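Chemotaxis protein cheA (Thermotoga maritima, PDB 1TQG) probably accepts a phosphoryl group from the kinase domain of CheA on its Hpt domain and passes it to response regulators in chemotaxis signalling. Local coordinates at residues H46-M51 / S58-L63. Sequence-based numbering, arbitrary orientation.
Sequences HTLKGM and SSMAKL
K49 and A61 bring their CA atoms within 4.7 Å of each other, where helix 35-55 and helix 58-75, running antiparallel as consecutive helices of a hairpin, come close together. Small side chains permit such an approach, and here A61 lies against the opposing backbone, its CB 4.2 Å from K49 O. The return contact comes from the aliphatic stem of the lysine, with K49 CG 3.7 Å from A61 O, so that each residue packs on the other's carbonyl oxygen. M60 closes the seam on the inner side: its CG swung opposite the backbone nitrogen (chi1 174°) and the chain running on extended, it reaches across to helix 35-55 and sets its CE 4.0 Å from L48 O. The same methyl lies 4.2 Å from L48 CD2, an apolar contact between two buried side chains. The lysine turns elsewhere for its charge, because a bend at chi3 (69°) leads NZ away to a salt bridge with E68. E68 OE1 is also hydrogen-bonded to H46 ND1, so one carboxylate of helix 58-75 holds H46 and K49, one turn apart on helix 35-55; both belong to an H-T-L-K-G sequence of the kind that marks Hpt domains, and H46 is probably the phosphoryl-accepting histidine. Within the four-helix bundle, L48 meets T14 and M60 meets F10, both of helix 3-30, while M60 also touches M99 of helix 83-103.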
loop_
_atom_site.group_PDB
_atom_site.type_symbol
_atom_site.label_atom_id
_atom_site.label_comp_id
_atom_site.label_asym_id
_atom_site.label_seq_id
_atom_site.Cartn_x
_atom_site.Cartn_y
_atom_site.Cartn_z
ATOM N N HIS A 46 -5.680 0.158 -1.390
ATOM C CA HIS A 46 -6.774 -0.399 -2.169
ATOM C C HIS A 46 -6.464 -0.239 -3.648
ATOM O O HIS A 46 -6.696 -1.168 -4.446
ATOM C CB HIS A 46 -8.071 0.351 -1.742
ATOM C CG HIS A 46 -9.242 -0.255 -2.424
ATOM N ND1 HIS A 46 -9.696 -1.500 -2.125
ATOM C CD2 HIS A 46 -10.117 0.247 -3.309
ATOM C CE1 HIS A 46 -10.730 -1.786 -2.806
ATOM N NE2 HIS A 46 -11.031 -0.772 -3.586
ATOM N N THR A 47 -5.915 0.900 -4.067
ATOM C CA THR A 47 -5.545 1.091 -5.470
ATOM C C THR A 47 -4.473 0.068 -5.862
ATOM O O THR A 47 -4.512 -0.581 -6.922
ATOM C CB THR A 47 -5.021 2.524 -5.761
ATOM O OG1 THR A 47 -6.123 3.434 -5.656
ATOM C CG2 THR A 47 -4.492 2.654 -7.169
ATOM N N LEU A 48 -3.452 -0.113 -5.013
ATOM C CA LEU A 48 -2.398 -1.117 -5.322
ATOM C C LEU A 48 -2.973 -2.502 -5.451
ATOM O O LEU A 48 -2.576 -3.244 -6.343
ATOM C CB LEU A 48 -1.326 -1.027 -4.249
ATOM C CG LEU A 48 -0.404 0.203 -4.245
ATOM C CD1 LEU A 48 0.330 0.301 -2.924
ATOM C CD2 LEU A 48 0.532 0.145 -5.437
ATOM N N LYS A 49 -3.912 -2.865 -4.592
ATOM C CA LYS A 49 -4.527 -4.188 -4.670
ATOM C C LYS A 49 -5.194 -4.360 -6.007
ATOM O O LYS A 49 -5.104 -5.419 -6.656
ATOM C CB LYS A 49 -5.560 -4.333 -3.552
ATOM C CG LYS A 49 -6.184 -5.726 -3.410
ATOM C CD LYS A 49 -7.324 -5.754 -2.454
ATOM C CE LYS A 49 -8.597 -5.036 -2.837
ATOM N NZ LYS A 49 -9.821 -5.392 -2.078
ATOM N N GLY A 50 -5.943 -3.351 -6.423
ATOM C CA GLY A 50 -6.643 -3.449 -7.686
ATOM C C GLY A 50 -5.711 -3.511 -8.894
ATOM O O GLY A 50 -5.964 -4.244 -9.864
ATOM N N MET A 51 -4.637 -2.728 -8.866
ATOM C CA MET A 51 -3.632 -2.830 -9.937
ATOM C C MET A 51 -3.039 -4.209 -10.002
ATOM O O MET A 51 -2.871 -4.797 -11.094
ATOM C CB MET A 51 -2.550 -1.790 -9.634
ATOM C CG MET A 51 -3.116 -0.393 -9.770
ATOM S SD MET A 51 -1.832 0.775 -9.335
ATOM C CE MET A 51 -0.721 0.504 -10.732
ATOM N N SER A 58 -0.958 -12.367 -7.873
ATOM C CA SER A 58 -1.693 -12.907 -6.756
ATOM C C SER A 58 -1.074 -12.560 -5.414
ATOM O O SER A 58 -1.803 -12.148 -4.525
ATOM C CB SER A 58 -1.793 -14.449 -7.005
ATOM O OG SER A 58 -0.529 -14.865 -7.507
ATOM N N SER A 59 0.220 -12.779 -5.283
ATOM C CA SER A 59 0.850 -12.571 -3.986
ATOM C C SER A 59 0.842 -11.083 -3.650
ATOM O O SER A 59 0.618 -10.754 -2.492
ATOM C CB SER A 59 2.293 -13.143 -3.960
ATOM O OG SER A 59 2.167 -14.562 -4.020
ATOM N N MET A 60 1.082 -10.214 -4.636
ATOM C CA MET A 60 1.056 -8.803 -4.317
ATOM C C MET A 60 -0.365 -8.417 -3.931
ATOM O O MET A 60 -0.584 -7.628 -2.991
ATOM C CB MET A 60 1.556 -7.940 -5.505
ATOM C CG MET A 60 1.415 -6.449 -5.258
ATOM S SD MET A 60 2.050 -5.524 -6.668
ATOM C CE MET A 60 1.327 -3.896 -6.323
ATOM N N ALA A 61 -1.358 -8.899 -4.659
ATOM C CA ALA A 61 -2.774 -8.532 -4.365
ATOM C C ALA A 61 -3.122 -8.976 -2.980
ATOM O O ALA A 61 -3.740 -8.233 -2.224
ATOM C CB ALA A 61 -3.710 -9.142 -5.379
ATOM N N LYS A 62 -2.758 -10.206 -2.595
ATOM C CA LYS A 62 -3.143 -10.690 -1.274
ATOM C C LYS A 62 -2.410 -9.923 -0.199
ATOM O O LYS A 62 -3.008 -9.667 0.846
ATOM C CB LYS A 62 -2.841 -12.201 -1.196
ATOM C CG LYS A 62 -3.802 -13.015 -2.029
ATOM C CD LYS A 62 -3.637 -14.511 -2.000
ATOM C CE LYS A 62 -2.250 -14.948 -2.412
ATOM N NZ LYS A 62 -2.244 -16.464 -2.473
ATOM N N LEU A 63 -1.182 -9.542 -0.366
ATOM C CA LEU A 63 -0.462 -8.721 0.595
ATOM C C LEU A 63 -1.133 -7.343 0.728
ATOM O O LEU A 63 -1.383 -6.839 1.835
ATOM C CB LEU A 63 0.992 -8.534 0.247
ATOM C CG LEU A 63 1.797 -7.568 1.090
ATOM C CD1 LEU A 63 1.834 -7.926 2.581
ATOM C CD2 LEU A 63 3.227 -7.466 0.590
#